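Local coordinates for protein deoxyribodipyrimidine photo-lyase (Oryza sativa Japonica Group, PDB 3UMV) that uses light and a bound FAD to split cyclobutane pyrimidine dimers in ultraviolet-damaged DNA back into separate pyrimidines, at residues A[39-44]-A[71-76]; A[348-353]-A[455-460]; A[279-284]-A[388-393]. All coordinates share one frame; numbering follows the deposited sequence.

Interaction 1 of 3, residues A[39-44]-A[71-76]; sequences PVVYWM and AVAFAL. With URE (urea), chain M.
Met-44 and Val-72 touch where two neighbouring parallel strands, 40-44 and 71-75, run side by side. The Met-44 chain can be followed outward: CB lies near both Ala-73 O and Val-72 CG1, CG meets Phe-74 CD1 at 4.1 Å, and a turn about CG-SD (chi3 -81°) brings CE back to Val-72 CG1 at 4.0 Å. Tyr-42 is on this same face, its CD2 beside Val-72 CG2. Val-41 CG1 packs on Ala-73 CB on the other face. Between the strands, four backbone bonds alternate: Ala-71 N to Val-40 O, Tyr-42 N to Ala-71 O, Ala-73 N to Tyr-42 O and Met-44 N to Ala-73 O, the last bent to 141° at the hydrogen. Past it the strands splay, and a water takes over: it accepts from Trp-43 NE1 (2.9 Å), in the indole plane, and from Ala-75 N (2.8 Å), and donates to Met-44 O (2.8 Å). The same water sits over the centre of the Phe-74 ring. These strands and helix 54-66 form a beta-alpha-beta unit of the photolyase alpha/beta domain; helix 54-66 covers Tyr-42, helix 120-127 covers Trp-43 and Ala-73, and strands 132-135 and 111-114 flank the pair.

Interaction 2 of 3, residues A[348-353]-A[455-460]; sequences RKTLMD and FGKIRY. With URE (urea), chain K.
A helix-to-turn contact, one hydrogen bond beside a small apolar patch, joins helix 345-353 to the loop between helices 431-442 and 463-469. Thr-350 faces the loop, and its OG1 accepts from Lys-457 N at 2.8 Å with an angle of 162° at the hydrogen. The hydroxyl stands anti to the backbone N (chi1 -164°), which carries it out to the loop backbone and turns CG2 toward Ile-458. Gly-456 CA comes to 3.3 Å from Thr-350 OG1, and the positive phi of this residue favours glycine. The loop here is a type II' beta turn from Phe-455 to Ile-458, closed by Ile-458 N on Phe-455 O at 3.0 Å, with Gly-456 at its first corner and Lys-457 at its second. The turn therefore presents the Lys-457 N-H to the helix. Next to the polar bond, Ile-458 CD1 meets Thr-350 CG2 at 3.9 Å, while its CG1 lies the same distance from Leu-351 CD2, the leucine and isoleucine side chains crossing at about a right angle. Trp-346 and Ala-347 of the same helix extend this apolar cover over Ile-458. Lys-457 brushes Thr-350 OG1 with CG, 3.7 Å away, and then runs outward, extended, toward solvent. Farther along the loop, Tyr-460 CD2 rests over the centre of the Phe-455 ring.

Interaction 3 of 3, residues A[279-284]-A[388-393]; sequences RALSGL and HGKMHG. With FAD (flavin-adenine dinucleotide), chain I; URE (urea), chain J; EDO (1,2-ethanediol), chain C.
Leu-281 and His-392 make the close part of this contact: CD1 of the leucine approaches His-392 ND1 to 3.5 Å, obliquely to the imidazole ring, and the two side chains cross at about a right angle. Leu-281 CD1 also lies near Gly-393 N. A second point of packing sets Gly-283 CA against Lys-390 CE at 4.1 Å. On the partly exposed side, an ethanediol, probably from the crystallisation liquor, lies beside Gly-283 and accepts from Lys-390 NZ through O2; a urea lies farther along, by Lys-390 and His-392. The FAD pyrophosphate bridges the two loops. Ser-282 gives both its N and its OG to O2A of FAD, and that OG also accepts from Leu-284 N at 3.1 Å, forming an ST turn. Gly-283 N reaches O2P of FAD at 2.9 Å, with a positive phi that favours glycine. From the other loop, the Lys-390 chain runs extended to CE and then turns (chi4 -70°), placing NZ 2.8 Å from O2P and 3.0 Å from O5' of FAD. O2P is thus gripped from both segments, by a backbone N-H and the lysine amine. Tyr-268, Ser-285, Asn-421 and Asp-427 also hold the cofactor. The probable positive charge of Lys-390 would offset the negative charge of the pyrophosphate, complementing the neutral N-H and hydroxyl donors from 282-284.

Overall arrangement
Interaction 1 closes first along the chain, within the N-terminal alpha/beta domain; interactions 2 and 3 follow in the helical part, where their segments alternate in the order 279-284, 348-353, 388-393, 455-460. Interaction 1 lies across the centre of the chain from both others, its centre about 45 Å from that of interaction 2 and about 32 Å from that of interaction 3. The latter two have centres about 29 Å apart and nearest atoms about 11 Å apart. Helix 393-405 connects their surroundings: it begins at the FAD-binding segment 388-393 and packs against 455-460. Thus the cofactor site and the turn belong to one helical body, distinct from the alpha/beta domain with its mixed sheet.

Interaction 1 of 3, residues A[39-44]-A[71-76]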
loop_
_atom_site.group_PDB
_atom_site.type_symbol
_atom_site.label_atom_id
_atom_site.label_comp_id
_atom_site.label_asym_id
_atom_site.label_seq_id
_atom_site.Cartn_x
_atom_site.Cartn_y
_atom_site.Cartn_z
ATOM N N PRO A 39 -16.625 0.186 25.906
ATOM C CA PRO A 39 -15.422 -0.286 25.210
ATOM C C PRO A 39 -14.969 0.653 24.091
ATOM O O PRO A 39 -15.776 1.373 23.500
ATOM C CB PRO A 39 -15.869 -1.621 24.607
ATOM C CG PRO A 39 -16.979 -2.097 25.548
ATOM C CD PRO A 39 -17.682 -0.839 25.975
ATOM N N VAL A 40 -13.672 0.641 23.811
ATOM C CA VAL A 40 -13.136 1.296 22.632
ATOM C C VAL A 40 -12.811 0.208 21.614
ATOM O O VAL A 40 -12.201 -0.809 21.961
ATOM C CB VAL A 40 -11.848 2.086 22.955
ATOM C CG1 VAL A 40 -11.252 2.688 21.672
ATOM C CG2 VAL A 40 -12.135 3.162 24.020
ATOM N N VAL A 41 -13.236 0.407 20.368
ATOM C CA VAL A 41 -12.976 -0.568 19.312
ATOM C C VAL A 41 -12.112 0.062 18.235
ATOM O O VAL A 41 -12.463 1.118 17.710
ATOM C CB VAL A 41 -14.275 -1.037 18.645
ATOM C CG1 VAL A 41 -13.974 -2.010 17.494
ATOM C CG2 VAL A 41 -15.198 -1.672 19.673
ATOM N N TYR A 42 -10.981 -0.578 17.923
ATOM C CA TYR A 42 -10.151 -0.173 16.799
ATOM C C TYR A 42 -10.505 -1.053 15.603
ATOM O O TYR A 42 -10.288 -2.268 15.618
ATOM C CB TYR A 42 -8.652 -0.272 17.143
ATOM C CG TYR A 42 -7.713 -0.221 15.950
ATOM C CD1 TYR A 42 -7.966 0.615 14.863
ATOM C CD2 TYR A 42 -6.552 -0.997 15.920
ATOM C CE1 TYR A 42 -7.113 0.654 13.763
ATOM C CE2 TYR A 42 -5.678 -0.957 14.820
ATOM C CZ TYR A 42 -5.959 -0.123 13.757
ATOM O OH TYR A 42 -5.100 -0.068 12.676
ATOM N N TRP A 43 -11.122 -0.433 14.604
ATOM C CA TRP A 43 -11.396 -1.093 13.341
ATOM C C TRP A 43 -10.122 -1.037 12.503
ATOM O O TRP A 43 -9.811 -0.021 11.892
ATOM C CB TRP A 43 -12.579 -0.412 12.634
ATOM C CG TRP A 43 -12.840 -0.918 11.231
ATOM C CD1 TRP A 43 -12.327 -2.049 10.654
ATOM C CD2 TRP A 43 -13.653 -0.290 10.224
ATOM N NE1 TRP A 43 -12.785 -2.170 9.371
ATOM C CE2 TRP A 43 -13.596 -1.105 9.076
ATOM C CE3 TRP A 43 -14.426 0.880 10.183
ATOM C CZ2 TRP A 43 -14.280 -0.786 7.887
ATOM C CZ3 TRP A 43 -15.114 1.193 8.998
ATOM C CH2 TRP A 43 -15.032 0.363 7.875
ATOM N N MET A 44 -9.367 -2.131 12.537
ATOM C CA MET A 44 -8.133 -2.268 11.778
ATOM C C MET A 44 -8.453 -2.563 10.321
ATOM O O MET A 44 -9.219 -3.477 10.033
ATOM C CB MET A 44 -7.339 -3.435 12.360
ATOM C CG MET A 44 -6.011 -3.714 11.659
ATOM S SD MET A 44 -5.242 -5.184 12.367
ATOM C CE MET A 44 -4.467 -4.531 13.845
ATOM N N ALA A 71 -10.732 -3.369 22.284
ATOM C CA ALA A 71 -10.798 -4.489 21.348
ATOM C C ALA A 71 -10.351 -4.065 19.952
ATOM O O ALA A 71 -10.466 -2.892 19.593
ATOM C CB ALA A 71 -12.196 -5.050 21.278
ATOM N N VAL A 72 -9.830 -5.021 19.186
ATOM C CA VAL A 72 -9.492 -4.802 17.779
ATOM C C VAL A 72 -10.475 -5.599 16.926
ATOM O O VAL A 72 -10.831 -6.734 17.267
ATOM C CB VAL A 72 -8.051 -5.267 17.453
ATOM C CG1 VAL A 72 -7.771 -5.120 15.961
ATOM C CG2 VAL A 72 -7.033 -4.503 18.291
ATOM N N ALA A 73 -10.937 -5.003 15.831
ATOM C CA ALA A 73 -11.821 -5.694 14.897
ATOM C C ALA A 73 -11.313 -5.531 13.475
ATOM O O ALA A 73 -10.896 -4.444 13.089
ATOM C CB ALA A 73 -13.258 -5.163 15.014
ATOM N N PHE A 74 -11.322 -6.620 12.705
ATOM C CA PHE A 74 -10.921 -6.564 11.302
ATOM C C PHE A 74 -12.047 -7.086 10.428
ATOM O O PHE A 74 -12.571 -8.180 10.670
ATOM C CB PHE A 74 -9.668 -7.402 11.050
ATOM C CG PHE A 74 -9.156 -7.294 9.647
ATOM C CD1 PHE A 74 -8.190 -6.348 9.327
ATOM C CD2 PHE A 74 -9.658 -8.102 8.637
ATOM C CE1 PHE A 74 -7.728 -6.228 8.030
ATOM C CE2 PHE A 74 -9.197 -7.988 7.337
ATOM C CZ PHE A 74 -8.231 -7.055 7.027
ATOM N N ALA A 75 -12.436 -6.320 9.418
ATOM C CA ALA A 75 -13.451 -6.798 8.468
ATOM C C ALA A 75 -12.831 -7.140 7.123
ATOM O O ALA A 75 -12.244 -6.278 6.466
ATOM C CB ALA A 75 -14.556 -5.759 8.284
ATOM N N LEU A 76 -12.946 -8.403 6.717
ATOM C CA LEU A 76 -12.550 -8.808 5.373
ATOM C C LEU A 76 -13.691 -8.507 4.396
ATOM O O LEU A 76 -14.812 -8.957 4.608
ATOM C CB LEU A 76 -12.237 -10.304 5.342
ATOM C CG LEU A 76 -11.657 -10.801 4.012
ATOM C CD1 LEU A 76 -10.239 -10.232 3.799
ATOM C CD2 LEU A 76 -11.648 -12.323 3.939
HETATM C C URE M . -9.861 -6.343 3.291
HETATM O O URE M . -10.077 -5.569 4.228
HETATM N N1 URE M . -10.801 -7.158 2.890
HETATM N N2 URE M . -8.710 -6.342 2.661
HETATM O O HOH W 1 -11.096 -4.179 8.143
#

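Interaction 2 of 3, residues A[348-353]-A[455-460]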
loop_
_atom_site.group_PDB
_atom_site.type_symbol
_atom_site.label_atom_id
_atom_site.label_comp_id
_atom_site.label_asym_id
_atom_site.label_seq_id
_atom_site.Cartn_x
_atom_site.Cartn_y
_atom_site.Cartn_z
ATOM N N ARG A 348 -2.996 15.853 -19.988
ATOM C CA ARG A 348 -4.211 15.500 -20.715
ATOM C C ARG A 348 -4.181 16.049 -22.127
ATOM O O ARG A 348 -4.482 15.333 -23.079
ATOM C CB ARG A 348 -5.459 15.974 -19.965
ATOM C CG ARG A 348 -5.669 15.222 -18.654
ATOM C CD ARG A 348 -6.901 15.662 -17.871
ATOM N NE ARG A 348 -6.692 16.842 -17.026
ATOM C CZ ARG A 348 -7.256 18.028 -17.246
ATOM N NH1 ARG A 348 -8.035 18.211 -18.306
ATOM N NH2 ARG A 348 -7.038 19.042 -16.411
ATOM N N LYS A 349 -3.794 17.311 -22.263
ATOM C CA LYS A 349 -3.794 17.959 -23.575
ATOM C C LYS A 349 -2.778 17.336 -24.533
ATOM O O LYS A 349 -3.063 17.122 -25.712
ATOM C CB LYS A 349 -3.567 19.459 -23.428
ATOM C CG LYS A 349 -4.769 20.167 -22.819
ATOM C CD LYS A 349 -4.457 21.598 -22.428
ATOM C CE LYS A 349 -4.404 22.509 -23.625
ATOM N NZ LYS A 349 -4.089 23.931 -23.264
ATOM N N THR A 350 -1.589 17.033 -24.029
ATOM C CA THR A 350 -0.576 16.471 -24.911
ATOM C C THR A 350 -0.971 15.068 -25.369
ATOM O O THR A 350 -0.749 14.700 -26.511
ATOM C CB THR A 350 0.841 16.479 -24.286
ATOM O OG1 THR A 350 1.806 16.275 -25.325
ATOM C CG2 THR A 350 0.992 15.378 -23.267
ATOM N N LEU A 351 -1.572 14.286 -24.472
ATOM C CA LEU A 351 -2.052 12.967 -24.849
ATOM C C LEU A 351 -3.193 13.068 -25.869
ATOM O O LEU A 351 -3.234 12.293 -26.830
ATOM C CB LEU A 351 -2.456 12.170 -23.608
ATOM C CG LEU A 351 -1.269 11.588 -22.830
ATOM C CD1 LEU A 351 -1.717 11.025 -21.488
ATOM C CD2 LEU A 351 -0.578 10.506 -23.661
ATOM N N MET A 352 -4.074 14.052 -25.691
ATOM C CA MET A 352 -5.179 14.269 -26.629
ATOM C C MET A 352 -4.666 14.703 -28.000
ATOM O O MET A 352 -5.166 14.239 -29.026
ATOM C CB MET A 352 -6.173 15.301 -26.086
ATOM C CG MET A 352 -6.921 14.826 -24.838
ATOM S SD MET A 352 -7.970 16.091 -24.105
ATOM C CE MET A 352 -9.207 16.252 -25.394
ATOM N N ASP A 353 -3.683 15.598 -28.009
ATOM C CA ASP A 353 -3.072 16.073 -29.249
ATOM C C ASP A 353 -2.520 14.931 -30.089
ATOM O O ASP A 353 -2.407 15.044 -31.312
ATOM C CB ASP A 353 -1.915 17.041 -28.961
ATOM C CG ASP A 353 -2.374 18.365 -28.414
ATOM O OD1 ASP A 353 -3.568 18.698 -28.577
ATOM O OD2 ASP A 353 -1.529 19.081 -27.819
ATOM N N PHE A 455 3.275 9.647 -27.473
ATOM C CA PHE A 455 3.489 10.099 -26.114
ATOM C C PHE A 455 3.253 11.592 -25.950
ATOM O O PHE A 455 3.029 12.076 -24.840
ATOM C CB PHE A 455 4.919 9.811 -25.685
ATOM C CG PHE A 455 5.135 8.417 -25.195
ATOM C CD1 PHE A 455 5.670 8.191 -23.944
ATOM C CD2 PHE A 455 4.795 7.331 -25.984
ATOM C CE1 PHE A 455 5.866 6.896 -23.488
ATOM C CE2 PHE A 455 5.000 6.044 -25.539
ATOM C CZ PHE A 455 5.544 5.826 -24.292
ATOM N N GLY A 456 3.335 12.345 -27.039
ATOM C CA GLY A 456 3.390 13.786 -26.885
ATOM C C GLY A 456 4.573 14.153 -26.002
ATOM O O GLY A 456 5.683 13.646 -26.200
ATOM N N LYS A 457 4.334 15.019 -25.020
ATOM C CA LYS A 457 5.377 15.416 -24.069
ATOM C C LYS A 457 5.522 14.496 -22.850
ATOM O O LYS A 457 6.311 14.766 -21.951
ATOM C CB LYS A 457 5.162 16.863 -23.631
ATOM C CG LYS A 457 5.112 17.817 -24.810
ATOM C CD LYS A 457 4.894 19.250 -24.373
ATOM C CE LYS A 457 4.611 20.124 -25.582
ATOM N NZ LYS A 457 4.395 21.550 -25.204
ATOM N N ILE A 458 4.755 13.414 -22.807
ATOM C CA ILE A 458 4.891 12.466 -21.705
ATOM C C ILE A 458 6.269 11.826 -21.854
ATOM O O ILE A 458 6.670 11.493 -22.961
ATOM C CB ILE A 458 3.820 11.361 -21.782
ATOM C CG1 ILE A 458 2.420 11.984 -21.709
ATOM C CG2 ILE A 458 4.033 10.336 -20.670
ATOM C CD1 ILE A 458 2.207 12.871 -20.479
ATOM N N ARG A 459 6.980 11.647 -20.740
ATOM C CA ARG A 459 8.318 11.049 -20.755
ATOM C C ARG A 459 8.371 9.692 -21.477
ATOM O O ARG A 459 7.543 8.799 -21.225
ATOM C CB ARG A 459 8.858 10.919 -19.323
ATOM C CG ARG A 459 10.301 10.391 -19.257
ATOM C CD ARG A 459 10.679 9.916 -17.849
ATOM N NE ARG A 459 10.566 10.976 -16.847
ATOM C CZ ARG A 459 11.496 11.246 -15.936
ATOM N NH1 ARG A 459 12.615 10.529 -15.905
ATOM N NH2 ARG A 459 11.310 12.234 -15.057
ATOM N N TYR A 460 9.355 9.543 -22.367
ATOM C CA TYR A 460 9.520 8.341 -23.178
ATOM C C TYR A 460 10.685 7.519 -22.632
ATOM O O TYR A 460 11.647 8.076 -22.115
ATOM C CB TYR A 460 9.797 8.722 -24.640
ATOM C CG TYR A 460 9.788 7.547 -25.598
ATOM C CD1 TYR A 460 10.950 7.145 -26.239
ATOM C CD2 TYR A 460 8.621 6.852 -25.863
ATOM C CE1 TYR A 460 10.948 6.078 -27.121
ATOM C CE2 TYR A 460 8.608 5.773 -26.740
ATOM C CZ TYR A 460 9.774 5.393 -27.363
ATOM O OH TYR A 460 9.780 4.324 -28.239
HETATM C C URE K . 10.030 12.445 -24.613
HETATM O O URE K . 8.805 12.484 -24.776
HETATM N N1 URE K . 10.567 11.873 -23.554
HETATM N N2 URE K . 10.818 12.977 -25.516
#

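Interaction 3 of 3, residues A[279-284]-A[388-393]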
loop_
_atom_site.group_PDB
_atom_site.type_symbol
_atom_site.label_atom_id
_atom_site.label_comp_id
_atom_site.label_asym_id
_atom_site.label_seq_id
_atom_site.Cartn_x
_atom_site.Cartn_y
_atom_site.Cartn_z
ATOM N N ARG A 279 18.378 -7.883 -5.323
ATOM C CA ARG A 279 18.536 -7.836 -3.872
ATOM C C ARG A 279 18.878 -6.449 -3.337
ATOM O O ARG A 279 18.946 -6.252 -2.129
ATOM C CB ARG A 279 19.613 -8.828 -3.428
ATOM C CG ARG A 279 19.238 -10.288 -3.606
ATOM C CD ARG A 279 20.371 -11.208 -3.157
ATOM N NE ARG A 279 20.779 -10.963 -1.773
ATOM C CZ ARG A 279 21.847 -10.252 -1.419
ATOM N NH1 ARG A 279 22.138 -10.082 -0.136
ATOM N NH2 ARG A 279 22.628 -9.711 -2.347
ATOM N N ALA A 280 19.097 -5.488 -4.228
ATOM C CA ALA A 280 19.441 -4.135 -3.800
ATOM C C ALA A 280 18.232 -3.360 -3.284
ATOM O O ALA A 280 18.379 -2.467 -2.460
ATOM C CB ALA A 280 20.117 -3.371 -4.937
ATOM N N LEU A 281 17.045 -3.697 -3.783
ATOM C CA LEU A 281 15.818 -3.078 -3.307
ATOM C C LEU A 281 15.504 -3.570 -1.893
ATOM O O LEU A 281 15.899 -4.668 -1.515
ATOM C CB LEU A 281 14.656 -3.404 -4.243
ATOM C CG LEU A 281 14.913 -2.994 -5.693
ATOM C CD1 LEU A 281 13.681 -3.244 -6.547
ATOM C CD2 LEU A 281 15.309 -1.526 -5.745
ATOM N N SER A 282 14.787 -2.767 -1.115
ATOM C CA SER A 282 14.505 -3.136 0.275
ATOM C C SER A 282 13.622 -4.386 0.397
ATOM O O SER A 282 13.741 -5.137 1.360
ATOM C CB SER A 282 13.874 -1.974 1.054
ATOM O OG SER A 282 12.505 -1.787 0.700
ATOM N N GLY A 283 12.734 -4.604 -0.572
ATOM C CA GLY A 283 11.767 -5.686 -0.482
ATOM C C GLY A 283 10.696 -5.403 0.568
ATOM O O GLY A 283 10.047 -6.318 1.088
ATOM N N LEU A 284 10.508 -4.123 0.874
ATOM C CA LEU A 284 9.600 -3.708 1.944
ATOM C C LEU A 284 8.158 -3.507 1.511
ATOM O O LEU A 284 7.255 -3.573 2.344
ATOM C CB LEU A 284 10.097 -2.427 2.619
ATOM C CG LEU A 284 11.325 -2.582 3.510
ATOM C CD1 LEU A 284 11.796 -1.203 3.938
ATOM C CD2 LEU A 284 10.980 -3.445 4.725
ATOM N N HIS A 388 6.849 -13.906 -10.028
ATOM C CA HIS A 388 7.502 -13.514 -8.784
ATOM C C HIS A 388 6.573 -12.664 -7.901
ATOM O O HIS A 388 6.671 -12.714 -6.683
ATOM C CB HIS A 388 8.806 -12.765 -9.096
ATOM C CG HIS A 388 9.646 -12.443 -7.900
ATOM N ND1 HIS A 388 9.933 -11.148 -7.524
ATOM C CD2 HIS A 388 10.297 -13.241 -7.020
ATOM C CE1 HIS A 388 10.705 -11.163 -6.452
ATOM N NE2 HIS A 388 10.942 -12.421 -6.129
ATOM N N GLY A 389 5.684 -11.883 -8.511
ATOM C CA GLY A 389 4.773 -11.042 -7.749
ATOM C C GLY A 389 5.313 -9.678 -7.336
ATOM O O GLY A 389 4.674 -8.937 -6.584
ATOM N N LYS A 390 6.487 -9.316 -7.829
ATOM C CA LYS A 390 7.039 -8.005 -7.525
ATOM C C LYS A 390 7.995 -7.635 -8.649
ATOM O O LYS A 390 9.117 -8.135 -8.710
ATOM C CB LYS A 390 7.745 -8.014 -6.160
ATOM C CG LYS A 390 8.257 -6.650 -5.692
ATOM C CD LYS A 390 8.881 -6.724 -4.288
ATOM C CE LYS A 390 9.500 -5.398 -3.853
ATOM N NZ LYS A 390 10.749 -5.041 -4.634
ATOM N N MET A 391 7.530 -6.794 -9.561
ATOM C CA MET A 391 8.350 -6.385 -10.700
ATOM C C MET A 391 9.346 -5.353 -10.210
ATOM O O MET A 391 9.014 -4.538 -9.356
ATOM C CB MET A 391 7.493 -5.768 -11.794
ATOM C CG MET A 391 8.272 -5.395 -13.047
ATOM S SD MET A 391 7.305 -4.428 -14.231
ATOM C CE MET A 391 5.825 -5.429 -14.360
ATOM N N HIS A 392 10.567 -5.395 -10.737
ATOM C CA HIS A 392 11.586 -4.456 -10.326
ATOM C C HIS A 392 11.143 -3.013 -10.565
ATOM O O HIS A 392 10.609 -2.683 -11.634
ATOM C CB HIS A 392 12.897 -4.724 -11.065
ATOM C CG HIS A 392 13.997 -3.816 -10.637
ATOM N ND1 HIS A 392 14.908 -4.166 -9.662
ATOM C CD2 HIS A 392 14.324 -2.561 -11.027
ATOM C CE1 HIS A 392 15.746 -3.166 -9.468
ATOM N NE2 HIS A 392 15.424 -2.186 -10.292
ATOM N N GLY A 393 11.374 -2.157 -9.573
ATOM C CA GLY A 393 10.872 -0.792 -9.596
ATOM C C GLY A 393 11.226 -0.008 -10.845
ATOM O O GLY A 393 10.406 0.754 -11.376
HETATM P PA FAD I . 12.492 0.334 -2.623
HETATM O O1A FAD I . 13.291 0.951 -3.731
HETATM O O2A FAD I . 13.309 -0.398 -1.595
HETATM O O5B FAD I . 11.607 1.483 -1.949
HETATM C C5B FAD I . 11.279 1.467 -0.576
HETATM C C4B FAD I . 9.855 1.996 -0.375
HETATM O O4B FAD I . 9.700 3.313 -0.883
HETATM C C3B FAD I . 8.834 1.172 -1.135
HETATM O O3B FAD I . 8.458 0.021 -0.416
HETATM C C2B FAD I . 7.698 2.146 -1.247
HETATM O O2B FAD I . 7.034 2.244 -0.002
HETATM C C1B FAD I . 8.424 3.448 -1.469
HETATM N N9A FAD I . 8.546 3.746 -2.906
HETATM C C8A FAD I . 9.589 3.445 -3.740
HETATM N N7A FAD I . 9.279 3.915 -4.972
HETATM C C5A FAD I . 8.047 4.495 -4.930
HETATM C C6A FAD I . 7.233 5.136 -5.872
HETATM N N6A FAD I . 7.646 5.379 -7.116
HETATM N N1A FAD I . 6.006 5.634 -5.492
HETATM C C2A FAD I . 5.589 5.510 -4.187
HETATM N N3A FAD I . 6.388 4.876 -3.262
HETATM C C4A FAD I . 7.596 4.393 -3.629
HETATM N N1 FAD I . 4.342 0.649 -5.389
HETATM C C2 FAD I . 3.540 -0.059 -4.543
HETATM O O2 FAD I . 3.798 -0.012 -3.340
HETATM N N3 FAD I . 2.464 -0.779 -5.032
HETATM C C4 FAD I . 2.194 -0.807 -6.388
HETATM O O4 FAD I . 1.236 -1.455 -6.821
HETATM C C4X FAD I . 3.010 -0.073 -7.240
HETATM N N5 FAD I . 2.804 -0.070 -8.600
HETATM C C5X FAD I . 3.614 0.682 -9.430
HETATM C C6 FAD I . 3.375 0.704 -10.810
HETATM C C7 FAD I . 4.195 1.460 -11.653
HETATM C C7M FAD I . 3.908 1.478 -13.132
HETATM C C8 FAD I . 5.259 2.182 -11.104
HETATM C C8M FAD I . 6.177 3.007 -11.957
HETATM C C9 FAD I . 5.492 2.141 -9.740
HETATM C C9A FAD I . 4.674 1.400 -8.907
HETATM N N10 FAD I . 4.917 1.363 -7.549
HETATM C C10 FAD I . 4.080 0.638 -6.737
HETATM C "C1'" FAD I . 6.071 2.129 -6.917
HETATM C "C2'" FAD I . 7.399 1.313 -6.813
HETATM O "O2'" FAD I . 7.779 0.648 -8.023
HETATM C "C3'" FAD I . 7.402 0.265 -5.684
HETATM O "O3'" FAD I . 6.988 0.873 -4.489
HETATM C "C4'" FAD I . 8.775 -0.370 -5.451
HETATM O "O4'" FAD I . 9.219 -0.998 -6.639
HETATM C "C5'" FAD I . 8.647 -1.369 -4.303
HETATM O "O5'" FAD I . 9.753 -2.224 -4.135
HETATM P P FAD I . 10.703 -2.033 -2.855
HETATM O O1P FAD I . 9.884 -1.989 -1.580
HETATM O O2P FAD I . 11.743 -3.122 -2.844
HETATM O O3P FAD I . 11.347 -0.617 -3.285
HETATM C C URE J . 12.564 -7.228 -7.428
HETATM O O URE J . 11.851 -7.508 -8.392
HETATM N N1 URE J . 13.873 -7.191 -7.552
HETATM N N2 URE J . 12.030 -7.127 -6.237
HETATM C C1 EDO C . 12.208 -9.524 -3.617
HETATM O O1 EDO C . 11.766 -9.227 -4.886
HETATM C C2 EDO C . 12.259 -8.505 -2.708
HETATM O O2 EDO C . 12.437 -7.232 -3.198
#